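Local atomic coordinates of YbgK (Escherichia coli, PDB entry 5DUD), a protein that catalyses, as subunit C of 5-oxoprolinase, the ATP-driven cleavage of 5-oxoproline to L-glutamate, with release of ADP and phosphate. Residues M34-I39 against A71-G76; G108-L113 against H268-P273; K166-G171 against Q293-Y298; C260-D265 against L289-D294. All coordinates share one frame; numbering follows the deposited sequence.

Contact 1 (M34-I39 against A71-G76)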
loop_
_atom_site.group_PDB
_atom_site.type_symbol
_atom_site.label_atom_id
_atom_site.label_comp_id
_atom_site.label_asym_id
_atom_site.label_seq_id
_atom_site.Cartn_x
_atom_site.Cartn_y
_atom_site.Cartn_z
ATOM N N MET A 34 -1.070 -12.578 5.381
ATOM C CA MET A 34 -1.742 -12.206 6.630
ATOM C C MET A 34 -2.174 -13.441 7.430
ATOM O O MET A 34 -1.936 -13.444 8.633
ATOM C CB MET A 34 -2.953 -11.279 6.383
ATOM C CG MET A 34 -2.619 -9.792 6.332
ATOM S SD MET A 34 -1.754 -9.115 7.779
ATOM C CE MET A 34 -2.714 -9.805 9.069
ATOM N N PRO A 35 -2.744 -14.501 6.805
ATOM C CA PRO A 35 -3.123 -15.707 7.566
ATOM C C PRO A 35 -1.953 -16.413 8.260
ATOM O O PRO A 35 -2.172 -17.012 9.308
ATOM C CB PRO A 35 -3.729 -16.618 6.491
ATOM C CG PRO A 35 -4.191 -15.697 5.435
ATOM C CD PRO A 35 -3.137 -14.638 5.392
ATOM N N ALA A 36 -0.724 -16.338 7.704
ATOM C CA ALA A 36 0.451 -16.968 8.322
ATOM C C ALA A 36 0.855 -16.257 9.627
ATOM O O ALA A 36 1.038 -16.928 10.641
ATOM C CB ALA A 36 1.622 -16.988 7.361
ATOM N N LEU A 37 0.973 -14.919 9.612
ATOM C CA LEU A 37 1.303 -14.109 10.794
ATOM C C LEU A 37 0.220 -14.228 11.892
ATOM O O LEU A 37 0.555 -14.299 13.080
ATOM C CB LEU A 37 1.461 -12.634 10.358
ATOM C CG LEU A 37 1.757 -11.615 11.463
ATOM C CD1 LEU A 37 2.833 -10.640 11.048
ATOM C CD2 LEU A 37 0.510 -10.821 11.842
ATOM N N ARG A 38 -1.072 -14.234 11.492
ATOM C CA ARG A 38 -2.192 -14.333 12.436
ATOM C C ARG A 38 -2.163 -15.652 13.198
ATOM O O ARG A 38 -2.283 -15.626 14.417
ATOM C CB ARG A 38 -3.555 -14.141 11.744
ATOM C CG ARG A 38 -3.835 -12.676 11.434
ATOM C CD ARG A 38 -5.146 -12.434 10.729
ATOM N NE ARG A 38 -5.369 -11.002 10.531
ATOM C CZ ARG A 38 -6.374 -10.464 9.846
ATOM N NH1 ARG A 38 -7.289 -11.245 9.273
ATOM N NH2 ARG A 38 -6.479 -9.149 9.725
ATOM N N ILE A 39 -1.940 -16.784 12.507
ATOM C CA ILE A 39 -1.862 -18.110 13.142
ATOM C C ILE A 39 -0.677 -18.166 14.122
ATOM O O ILE A 39 -0.833 -18.687 15.225
ATOM C CB ILE A 39 -1.764 -19.235 12.071
ATOM C CG1 ILE A 39 -3.088 -19.363 11.281
ATOM C CG2 ILE A 39 -1.394 -20.587 12.697
ATOM C CD1 ILE A 39 -2.958 -20.050 9.914
ATOM N N ALA A 71 6.748 -19.702 17.757
ATOM C CA ALA A 71 6.079 -20.447 16.693
ATOM C C ALA A 71 6.560 -19.996 15.316
ATOM O O ALA A 71 6.963 -18.844 15.153
ATOM C CB ALA A 71 4.572 -20.266 16.805
ATOM N N LEU A 72 6.516 -20.910 14.328
ATOM C CA LEU A 72 6.907 -20.643 12.937
ATOM C C LEU A 72 5.750 -20.986 11.989
ATOM O O LEU A 72 5.080 -21.993 12.199
ATOM C CB LEU A 72 8.148 -21.458 12.555
ATOM C CG LEU A 72 9.517 -20.956 13.014
ATOM C CD1 LEU A 72 10.553 -22.060 12.858
ATOM C CD2 LEU A 72 9.950 -19.713 12.233
ATOM N N THR A 73 5.481 -20.126 10.989
ATOM C CA THR A 73 4.414 -20.324 9.995
ATOM C C THR A 73 4.964 -19.925 8.609
ATOM O O THR A 73 6.155 -19.636 8.480
ATOM C CB THR A 73 3.149 -19.519 10.379
ATOM O OG1 THR A 73 3.544 -18.195 10.706
ATOM C CG2 THR A 73 2.359 -20.148 11.533
ATOM N N GLY A 74 4.107 -19.940 7.582
ATOM C CA GLY A 74 4.483 -19.587 6.215
ATOM C C GLY A 74 5.197 -20.720 5.502
ATOM O O GLY A 74 4.818 -21.882 5.663
ATOM N N ALA A 75 6.244 -20.401 4.719
ATOM C CA ALA A 75 7.013 -21.404 3.979
ATOM C C ALA A 75 7.920 -22.205 4.918
ATOM O O ALA A 75 8.606 -21.618 5.755
ATOM C CB ALA A 75 7.850 -20.730 2.905
ATOM N N GLY A 76 7.924 -23.529 4.765
ATOM C CA GLY A 76 8.733 -24.422 5.587
ATOM C C GLY A 76 10.198 -24.387 5.199
ATOM O O GLY A 76 10.556 -24.839 4.109
#

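Contact 2 (G108-L113 against H268-P273)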
loop_
_atom_site.group_PDB
_atom_site.type_symbol
_atom_site.label_atom_id
_atom_site.label_comp_id
_atom_site.label_asym_id
_atom_site.label_seq_id
_atom_site.Cartn_x
_atom_site.Cartn_y
_atom_site.Cartn_z
ATOM N N GLY A 108 7.609 -22.490 -1.443
ATOM C CA GLY A 108 7.219 -21.239 -0.809
ATOM C C GLY A 108 8.262 -20.142 -0.926
ATOM O O GLY A 108 9.302 -20.332 -1.563
ATOM N N MET A 109 7.980 -18.987 -0.309
ATOM C CA MET A 109 8.864 -17.817 -0.324
ATOM C C MET A 109 9.005 -17.174 1.052
ATOM O O MET A 109 10.124 -17.072 1.550
ATOM C CB MET A 109 8.338 -16.750 -1.306
ATOM C CG MET A 109 8.653 -17.030 -2.750
ATOM S SD MET A 109 10.351 -16.611 -3.223
ATOM C CE MET A 109 10.304 -14.826 -3.082
ATOM N N ARG A 110 7.895 -16.682 1.640
ATOM C CA ARG A 110 7.932 -15.960 2.915
ATOM C C ARG A 110 7.571 -16.830 4.136
ATOM O O ARG A 110 6.624 -17.610 4.089
ATOM C CB ARG A 110 7.013 -14.731 2.849
ATOM C CG ARG A 110 7.625 -13.609 2.005
ATOM C CD ARG A 110 6.610 -12.727 1.309
ATOM N NE ARG A 110 7.251 -11.847 0.325
ATOM C CZ ARG A 110 7.452 -12.125 -0.968
ATOM N NH1 ARG A 110 7.055 -13.288 -1.480
ATOM N NH2 ARG A 110 8.048 -11.237 -1.758
ATOM N N SER A 111 8.339 -16.665 5.237
ATOM C CA SER A 111 8.173 -17.373 6.511
ATOM C C SER A 111 8.014 -16.356 7.639
ATOM O O SER A 111 8.590 -15.274 7.561
ATOM C CB SER A 111 9.382 -18.275 6.769
ATOM O OG SER A 111 9.164 -19.199 7.826
ATOM N N TYR A 112 7.236 -16.692 8.679
ATOM C CA TYR A 112 6.988 -15.770 9.795
ATOM C C TYR A 112 7.432 -16.373 11.128
ATOM O O TYR A 112 7.338 -17.581 11.315
ATOM C CB TYR A 112 5.503 -15.372 9.843
ATOM C CG TYR A 112 5.064 -14.688 8.569
ATOM C CD1 TYR A 112 4.789 -15.424 7.423
ATOM C CD2 TYR A 112 5.041 -13.302 8.472
ATOM C CE1 TYR A 112 4.498 -14.799 6.215
ATOM C CE2 TYR A 112 4.719 -12.665 7.277
ATOM C CZ TYR A 112 4.449 -13.419 6.148
ATOM O OH TYR A 112 4.118 -12.818 4.957
ATOM N N LEU A 113 7.931 -15.519 12.043
ATOM C CA LEU A 113 8.407 -15.921 13.365
ATOM C C LEU A 113 7.803 -15.008 14.444
ATOM O O LEU A 113 8.121 -13.820 14.491
ATOM C CB LEU A 113 9.948 -15.870 13.400
ATOM C CG LEU A 113 10.622 -16.120 14.753
ATOM C CD1 LEU A 113 10.184 -17.442 15.351
ATOM C CD2 LEU A 113 12.122 -16.092 14.625
ATOM N N HIS A 268 -2.046 -16.446 -1.157
ATOM C CA HIS A 268 -1.380 -17.360 -2.094
ATOM C C HIS A 268 -0.240 -16.679 -2.888
ATOM O O HIS A 268 0.771 -17.330 -3.149
ATOM C CB HIS A 268 -2.372 -17.978 -3.095
ATOM C CG HIS A 268 -3.324 -18.969 -2.502
ATOM N ND1 HIS A 268 -3.227 -20.317 -2.790
ATOM C CD2 HIS A 268 -4.384 -18.773 -1.686
ATOM C CE1 HIS A 268 -4.219 -20.898 -2.135
ATOM N NE2 HIS A 268 -4.950 -20.005 -1.470
ATOM N N LEU A 269 -0.404 -15.391 -3.270
ATOM C CA LEU A 269 0.603 -14.633 -4.047
ATOM C C LEU A 269 1.969 -14.590 -3.322
ATOM O O LEU A 269 3.008 -14.744 -3.960
ATOM C CB LEU A 269 0.135 -13.175 -4.327
ATOM C CG LEU A 269 -0.701 -12.803 -5.577
ATOM C CD1 LEU A 269 0.106 -12.929 -6.882
ATOM C CD2 LEU A 269 -2.077 -13.461 -5.594
ATOM N N ALA A 270 1.939 -14.395 -1.988
ATOM C CA ALA A 270 3.113 -14.273 -1.116
ATOM C C ALA A 270 4.052 -15.464 -1.188
ATOM O O ALA A 270 5.253 -15.263 -1.027
ATOM C CB ALA A 270 2.668 -14.085 0.331
ATOM N N GLN A 271 3.530 -16.690 -1.384
ATOM C CA GLN A 271 4.367 -17.886 -1.411
ATOM C C GLN A 271 4.834 -18.282 -2.803
ATOM O O GLN A 271 5.742 -19.103 -2.902
ATOM C CB GLN A 271 3.632 -19.076 -0.780
ATOM C CG GLN A 271 3.170 -18.879 0.670
ATOM C CD GLN A 271 4.201 -18.369 1.653
ATOM O OE1 GLN A 271 5.413 -18.479 1.453
ATOM N NE2 GLN A 271 3.740 -17.917 2.805
ATOM N N ILE A 272 4.257 -17.719 -3.871
ATOM C CA ILE A 272 4.630 -18.101 -5.239
ATOM C C ILE A 272 6.095 -17.731 -5.558
ATOM O O ILE A 272 6.425 -16.543 -5.585
ATOM C CB ILE A 272 3.668 -17.492 -6.299
ATOM C CG1 ILE A 272 2.311 -18.234 -6.273
ATOM C CG2 ILE A 272 4.270 -17.573 -7.720
ATOM C CD1 ILE A 272 1.150 -17.462 -6.868
ATOM N N PRO A 273 6.968 -18.718 -5.900
ATOM C CA PRO A 273 8.363 -18.381 -6.249
ATOM C C PRO A 273 8.507 -17.492 -7.496
ATOM O O PRO A 273 7.599 -17.423 -8.325
ATOM C CB PRO A 273 9.017 -19.749 -6.483
ATOM C CG PRO A 273 8.152 -20.720 -5.783
ATOM C CD PRO A 273 6.764 -20.181 -5.903
#

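Contact 3 (K166-G171 against Q293-Y298)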
loop_
_atom_site.group_PDB
_atom_site.type_symbol
_atom_site.label_atom_id
_atom_site.label_comp_id
_atom_site.label_asym_id
_atom_site.label_seq_id
_atom_site.Cartn_x
_atom_site.Cartn_y
_atom_site.Cartn_z
ATOM N N LYS A 166 -3.587 -26.516 12.330
ATOM C CA LYS A 166 -3.436 -26.796 10.901
ATOM C C LYS A 166 -3.250 -25.484 10.140
ATOM O O LYS A 166 -3.978 -24.532 10.414
ATOM C CB LYS A 166 -4.669 -27.550 10.349
ATOM C CG LYS A 166 -4.925 -28.928 10.958
ATOM C CD LYS A 166 -6.420 -29.233 11.064
ATOM C CE LYS A 166 -6.703 -30.630 11.566
ATOM N NZ LYS A 166 -7.139 -31.544 10.478
ATOM N N GLN A 167 -2.270 -25.422 9.226
ATOM C CA GLN A 167 -2.021 -24.236 8.407
ATOM C C GLN A 167 -2.898 -24.306 7.154
ATOM O O GLN A 167 -3.558 -25.322 6.937
ATOM C CB GLN A 167 -0.530 -24.154 8.032
ATOM C CG GLN A 167 0.400 -24.103 9.228
ATOM C CD GLN A 167 1.822 -23.871 8.792
ATOM O OE1 GLN A 167 2.636 -24.797 8.738
ATOM N NE2 GLN A 167 2.154 -22.633 8.458
ATOM N N LEU A 168 -2.889 -23.239 6.318
ATOM C CA LEU A 168 -3.665 -23.157 5.068
ATOM C C LEU A 168 -2.814 -23.525 3.850
ATOM O O LEU A 168 -1.699 -23.017 3.702
ATOM C CB LEU A 168 -4.213 -21.737 4.878
ATOM C CG LEU A 168 -5.190 -21.222 5.929
ATOM C CD1 LEU A 168 -5.482 -19.755 5.710
ATOM C CD2 LEU A 168 -6.486 -22.015 5.911
ATOM N N LEU A 169 -3.350 -24.367 2.956
ATOM C CA LEU A 169 -2.585 -24.770 1.778
ATOM C C LEU A 169 -2.502 -23.638 0.771
ATOM O O LEU A 169 -3.462 -22.884 0.599
ATOM C CB LEU A 169 -3.165 -26.027 1.104
ATOM C CG LEU A 169 -2.197 -27.195 1.036
ATOM C CD1 LEU A 169 -2.072 -27.865 2.398
ATOM C CD2 LEU A 169 -2.614 -28.179 -0.038
ATOM N N TRP A 170 -1.343 -23.533 0.115
ATOM C CA TRP A 170 -1.068 -22.541 -0.922
ATOM C C TRP A 170 -1.213 -23.200 -2.288
ATOM O O TRP A 170 -1.189 -24.428 -2.389
ATOM C CB TRP A 170 0.342 -21.959 -0.730
ATOM C CG TRP A 170 0.540 -21.375 0.633
ATOM C CD1 TRP A 170 0.135 -20.148 1.065
ATOM C CD2 TRP A 170 1.087 -22.044 1.777
ATOM N NE1 TRP A 170 0.456 -19.984 2.392
ATOM C CE2 TRP A 170 1.030 -21.138 2.857
ATOM C CE3 TRP A 170 1.641 -23.314 1.990
ATOM C CZ2 TRP A 170 1.514 -21.457 4.129
ATOM C CZ3 TRP A 170 2.114 -23.633 3.253
ATOM C CH2 TRP A 170 2.047 -22.712 4.304
ATOM N N GLY A 171 -1.382 -22.376 -3.316
ATOM C CA GLY A 171 -1.525 -22.836 -4.692
ATOM C C GLY A 171 -1.226 -21.746 -5.701
ATOM O O GLY A 171 -0.978 -20.598 -5.325
ATOM N N GLN A 293 -15.543 -14.596 4.312
ATOM C CA GLN A 293 -16.121 -14.990 5.599
ATOM C C GLN A 293 -15.433 -16.248 6.106
ATOM O O GLN A 293 -14.877 -16.228 7.198
ATOM C CB GLN A 293 -17.640 -15.232 5.499
ATOM C CG GLN A 293 -18.478 -13.957 5.448
ATOM C CD GLN A 293 -19.908 -14.160 4.976
ATOM O OE1 GLN A 293 -20.484 -13.283 4.328
ATOM N NE2 GLN A 293 -20.544 -15.289 5.290
ATOM N N ASP A 294 -15.403 -17.317 5.283
ATOM C CA ASP A 294 -14.766 -18.602 5.621
ATOM C C ASP A 294 -13.355 -18.427 6.217
ATOM O O ASP A 294 -13.013 -19.142 7.158
ATOM C CB ASP A 294 -14.685 -19.518 4.383
ATOM C CG ASP A 294 -16.011 -20.089 3.902
ATOM O OD1 ASP A 294 -17.048 -19.822 4.551
ATOM O OD2 ASP A 294 -16.016 -20.782 2.863
ATOM N N GLN A 295 -12.560 -17.466 5.699
ATOM C CA GLN A 295 -11.215 -17.196 6.217
ATOM C C GLN A 295 -11.293 -16.387 7.522
ATOM O O GLN A 295 -10.535 -16.668 8.446
ATOM C CB GLN A 295 -10.349 -16.474 5.178
ATOM C CG GLN A 295 -8.856 -16.638 5.444
ATOM C CD GLN A 295 -8.011 -16.081 4.330
ATOM O OE1 GLN A 295 -7.548 -16.813 3.451
ATOM N NE2 GLN A 295 -7.775 -14.778 4.346
ATOM N N GLN A 296 -12.249 -15.437 7.634
ATOM C CA GLN A 296 -12.474 -14.690 8.887
ATOM C C GLN A 296 -13.032 -15.632 9.968
ATOM O O GLN A 296 -12.668 -15.525 11.137
ATOM C CB GLN A 296 -13.426 -13.498 8.678
ATOM C CG GLN A 296 -12.753 -12.290 8.032
ATOM C CD GLN A 296 -13.692 -11.111 7.882
ATOM O OE1 GLN A 296 -14.913 -11.263 7.746
ATOM N NE2 GLN A 296 -13.143 -9.903 7.871
ATOM N N ARG A 297 -13.910 -16.560 9.551
ATOM C CA ARG A 297 -14.522 -17.590 10.393
ATOM C C ARG A 297 -13.479 -18.630 10.837
ATOM O O ARG A 297 -13.617 -19.216 11.909
ATOM C CB ARG A 297 -15.660 -18.288 9.624
ATOM C CG ARG A 297 -16.881 -17.395 9.365
ATOM C CD ARG A 297 -17.916 -18.073 8.475
ATOM N NE ARG A 297 -19.180 -17.336 8.446
ATOM C CZ ARG A 297 -20.320 -17.776 7.916
ATOM N NH1 ARG A 297 -20.374 -18.981 7.346
ATOM N NH2 ARG A 297 -21.410 -17.020 7.936
ATOM N N TYR A 298 -12.461 -18.878 9.992
ATOM C CA TYR A 298 -11.372 -19.818 10.272
ATOM C C TYR A 298 -10.479 -19.315 11.436
ATOM O O TYR A 298 -10.050 -20.138 12.237
ATOM C CB TYR A 298 -10.545 -20.068 8.988
ATOM C CG TYR A 298 -9.236 -20.796 9.185
ATOM C CD1 TYR A 298 -9.201 -22.178 9.329
ATOM C CD2 TYR A 298 -8.023 -20.118 9.126
ATOM C CE1 TYR A 298 -7.994 -22.860 9.465
ATOM C CE2 TYR A 298 -6.812 -20.787 9.264
ATOM C CZ TYR A 298 -6.802 -22.159 9.443
ATOM O OH TYR A 298 -5.611 -22.826 9.568
#

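Contact 4 (C260-D265 against L289-D294)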
loop_
_atom_site.group_PDB
_atom_site.type_symbol
_atom_site.label_atom_id
_atom_site.label_comp_id
_atom_site.label_asym_id
_atom_site.label_seq_id
_atom_site.Cartn_x
_atom_site.Cartn_y
_atom_site.Cartn_z
ATOM N N CYS A 260 -9.445 -7.701 -10.064
ATOM C CA CYS A 260 -9.117 -7.491 -8.654
ATOM C C CYS A 260 -9.152 -8.827 -7.933
ATOM O O CYS A 260 -10.171 -9.513 -7.975
ATOM C CB CYS A 260 -10.065 -6.483 -8.007
ATOM S SG CYS A 260 -9.623 -6.041 -6.305
ATOM N N ILE A 261 -8.027 -9.214 -7.315
ATOM C CA ILE A 261 -7.900 -10.470 -6.574
ATOM C C ILE A 261 -8.627 -10.331 -5.230
ATOM O O ILE A 261 -8.525 -9.290 -4.571
ATOM C CB ILE A 261 -6.406 -10.852 -6.403
ATOM C CG1 ILE A 261 -5.751 -11.087 -7.786
ATOM C CG2 ILE A 261 -6.231 -12.095 -5.521
ATOM C CD1 ILE A 261 -4.374 -10.714 -7.840
ATOM N N ILE A 262 -9.379 -11.374 -4.851
ATOM C CA ILE A 262 -10.165 -11.369 -3.614
ATOM C C ILE A 262 -9.237 -11.520 -2.405
ATOM O O ILE A 262 -8.221 -12.207 -2.491
ATOM C CB ILE A 262 -11.304 -12.435 -3.621
ATOM C CG1 ILE A 262 -10.779 -13.905 -3.650
ATOM C CG2 ILE A 262 -12.263 -12.158 -4.780
ATOM C CD1 ILE A 262 -11.810 -14.957 -3.395
ATOM N N GLU A 263 -9.592 -10.867 -1.289
ATOM C CA GLU A 263 -8.806 -10.871 -0.046
ATOM C C GLU A 263 -8.536 -12.292 0.506
ATOM O O GLU A 263 -7.488 -12.503 1.114
ATOM C CB GLU A 263 -9.514 -10.020 1.021
ATOM C CG GLU A 263 -8.695 -9.762 2.277
ATOM C CD GLU A 263 -9.276 -8.691 3.179
ATOM O OE1 GLU A 263 -9.650 -9.020 4.327
ATOM O OE2 GLU A 263 -9.370 -7.524 2.733
ATOM N N ALA A 264 -9.450 -13.256 0.273
ATOM C CA ALA A 264 -9.269 -14.638 0.729
ATOM C C ALA A 264 -8.132 -15.365 -0.021
ATOM O O ALA A 264 -7.577 -16.311 0.531
ATOM C CB ALA A 264 -10.571 -15.418 0.568
ATOM N N ASP A 265 -7.782 -14.937 -1.258
ATOM C CA ASP A 265 -6.725 -15.564 -2.066
ATOM C C ASP A 265 -5.428 -14.740 -2.122
ATOM O O ASP A 265 -4.445 -15.216 -2.693
ATOM C CB ASP A 265 -7.239 -15.821 -3.497
ATOM C CG ASP A 265 -8.160 -17.024 -3.580
ATOM O OD1 ASP A 265 -8.915 -17.264 -2.612
ATOM O OD2 ASP A 265 -8.128 -17.724 -4.613
ATOM N N LEU A 289 -17.311 -13.058 -1.307
ATOM C CA LEU A 289 -17.737 -12.684 0.046
ATOM C C LEU A 289 -17.825 -13.896 0.973
ATOM O O LEU A 289 -17.468 -13.768 2.144
ATOM C CB LEU A 289 -19.086 -11.951 0.011
ATOM C CG LEU A 289 -19.040 -10.541 -0.576
ATOM C CD1 LEU A 289 -20.412 -10.102 -1.065
ATOM C CD2 LEU A 289 -18.419 -9.534 0.405
ATOM N N LYS A 290 -18.298 -15.060 0.474
ATOM C CA LYS A 290 -18.368 -16.286 1.283
ATOM C C LYS A 290 -16.950 -16.786 1.580
ATOM O O LYS A 290 -16.690 -17.245 2.690
ATOM C CB LYS A 290 -19.190 -17.379 0.581
ATOM N N ALA A 291 -16.027 -16.662 0.600
ATOM C CA ALA A 291 -14.622 -17.047 0.773
ATOM C C ALA A 291 -13.923 -16.137 1.788
ATOM O O ALA A 291 -13.055 -16.604 2.525
ATOM C CB ALA A 291 -13.892 -16.993 -0.560
ATOM N N ARG A 292 -14.301 -14.841 1.822
ATOM C CA ARG A 292 -13.755 -13.870 2.777
ATOM C C ARG A 292 -14.258 -14.189 4.187
ATOM O O ARG A 292 -13.491 -14.079 5.143
ATOM C CB ARG A 292 -14.135 -12.429 2.390
ATOM C CG ARG A 292 -13.204 -11.373 2.978
ATOM C CD ARG A 292 -13.947 -10.195 3.587
ATOM N NE ARG A 292 -13.066 -9.039 3.781
ATOM C CZ ARG A 292 -13.381 -7.946 4.474
ATOM N NH1 ARG A 292 -14.562 -7.837 5.071
ATOM N NH2 ARG A 292 -12.505 -6.951 4.584
ATOM N N GLN A 293 -15.543 -14.596 4.312
ATOM C CA GLN A 293 -16.121 -14.990 5.599
ATOM C C GLN A 293 -15.433 -16.248 6.106
ATOM O O GLN A 293 -14.877 -16.228 7.198
ATOM C CB GLN A 293 -17.640 -15.232 5.499
ATOM C CG GLN A 293 -18.478 -13.957 5.448
ATOM C CD GLN A 293 -19.908 -14.160 4.976
ATOM O OE1 GLN A 293 -20.484 -13.283 4.328
ATOM N NE2 GLN A 293 -20.544 -15.289 5.290
ATOM N N ASP A 294 -15.403 -17.317 5.283
ATOM C CA ASP A 294 -14.766 -18.602 5.621
ATOM C C ASP A 294 -13.355 -18.427 6.217
ATOM O O ASP A 294 -13.013 -19.142 7.158
ATOM C CB ASP A 294 -14.685 -19.518 4.383
ATOM C CG ASP A 294 -16.011 -20.089 3.902
ATOM O OD1 ASP A 294 -17.048 -19.822 4.551
ATOM O OD2 ASP A 294 -16.016 -20.782 2.863
#

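Contact 1 (M34-I39 against A71-G76)
Ala36 meets the strand twice, once through its methyl group and once through its backbone oxygen. Its CB rests against the N and CA of Gly74, 3.9 Å from Gly74 N. At Gly74 the chain leaves the strand with a positive phi (79°), and the lack of a side chain there is consistent with the close approach of Ala36 to the backbone. The carbonyl of Ala36 receives the second contact: Thr73 OG1 donates a hydrogen bond to Ala36 O over 2.8 Å. The hydroxyl approaches from well above the carbonyl plane, with a C=O...donor angle of 113°. Thr73 can do this because its OG1 lies between its own backbone N and carbonyl carbon (chi1 48°), while CG2 is anti to the carbonyl carbon. One turn further on, Ile39 receives that methyl, CG2 to CG2 of Thr73 at 4.0 Å, the two side chains crossing at a slant. Residues 34-39 of the helix run nearly antiparallel to residues 71-74, part of strand 68-74 in the five-stranded sheet, the axes of these short pieces coming within 7.1 Å. A single threonine therefore uses both branches: its methyl packs on the helix, and its buried hydroxyl finds an acceptor in a backbone carbonyl.

Contact 2 (G108-L113 against H268-P273)
The carboxamide of Gln271 bonds to the backbone of Met109 and Arg110 through both its oxygen and its nitrogen. Gln271 OE1 takes the amide of Met109 N at 3.2 Å in a nearly straight bond (170°) lying in the carbonyl plane, and receives a second, weak bond from Arg110 N. On the other side of the amide, Gln271 NE2 donates to Arg110 O over 3.2 Å, with that oxygen in the amide plane. A bend at chi2 (-50°) folds the glutamine back so that its flat end reaches the strand. Arg110 returns the grip: its chain, extended from CG to NE, brings NH1 to 2.7 Å from Ala270 O, near the guanidinium plane and at its edge. Within the carboxyltransferase domain, a member of the cyclophilin-like clan, the contact joins a strand of one sheet to a short helix that follows a strand of another: strand 110-115 is central in the five-stranded antiparallel sheet, whereas helix 266-271 comes after strand 257-261 of the mixed sheet. Around the polar core, Met109 lays CB 3.4 Å from Ala270 O; its CG lies 3.6 Å from Ile272 O, and SD packs against Pro273 CA. Gly108 CA adds a C-H...O contact to Gln271 O at 3.3 Å. In the second shell Asp33 OD2 accepts from Gln271 NE2 and also from Trp170 NE1, while the backbone N of Asp33 bonds to the hydroxyl of Tyr112.

Contact 3 (K166-G171 against Q293-Y298)
Leu168 lies over one face of the Tyr298 ring, and the two side chains run alongside each other, pointing opposite ways. Its CD2 methyl makes a CH-pi contact, 3.8 Å from the ring centroid and 22° off the normal, displaced toward the phenol end: the nearest ring atom to CD2 is Tyr298 CZ, at 3.5 Å. The branch carbon joins in, with Leu168 CG 3.7 Å from Tyr298 CE2, and CD1 also comes near Tyr298 CE2. Tyr298 is thrown out from its helix with CG anti to the backbone N (chi1 168°), which carries the ring across to the 166-171 backbone. There the Lys166 carbonyl stands at the edge of the ring, in its plane, with Lys166 O 2.5 Å from Tyr298 OH. One turn earlier on the helix, the side chain of Gln295 flanks the leucine more loosely. Pro35 and Tyr267 also touch Leu168, and Ile39 touches Tyr298, so residues from helices 34-44 and 266-271 adjoin the pair. The arrangement is that of an irregular segment laid on a helix through an aliphatic-aromatic CH-pi contact; here the link between strands 149-150 and 173-178, which belong to different sheets, rests on the long C-terminal helix 285-302.

Contact 4 (C260-D265 against L289-D294)
Glu263 and Arg292 form a salt bridge, a loose one, with the weak hydrogen bond from Arg292 NE to Glu263 OE1 spanning 3.5 Å at an N-H...O angle of 134°. It ties the turn that follows strand 257-261 of the mixed sheet to the flank of helix 285-302. Carboxylate and guanidinium do not lie flat together; their planes are 57° apart, and OE1 comes in obliquely while OE2 sits at the guanidinium edge, 3.7 Å from Arg292 NH2. Both chains leave the backbone with CG anti to N, but glutamate stays extended, whereas arginine bends at chi2 (-134°) to meet it. Glu263 is exposed, so solvent probably weakens the attraction. The assembly's other protein chain lies against this region, where an acidic side chain accepts from Glu263 N. Within the turn, Asp265 N bonds back to Ile262 O, and the carboxylate of Asp265 makes a separate salt bridge to Arg175. Next to the charged pair, aliphatic groups do the packing. Ala264 puts its CB 3.4 Å from Ala291 O, and the two alanine methyls, Ala264 CB and Ala291 CB, stand 3.8 Å apart. Beside them the tip of Ile262, its CD1, touches Ala291 CB at 4.1 Å.

Overall arrangement
Contacts 1 and 2, with centres about 9 Å apart, use the adjacent strands 68-74 and 110-115 of the five-stranded sheet, and contact 2 joins that sheet to helix 266-271, which follows a strand of the mixed sheet. Contacts 3 and 4 both use helix 285-302 and share Gln293 and Asp294. The centre of contact 3 is about 11 Å from that of contact 1 and about 10 Å from that of contact 4. Contacts 1 and 4, about 18 Å apart between centres, do not touch. Along the sequence contact 1 closes first; contact 2 then alternates with contacts 3 and 4. In contacts 2 and 3 late helices pack on earlier parts of the chain, which probably helps to hold the sheets together.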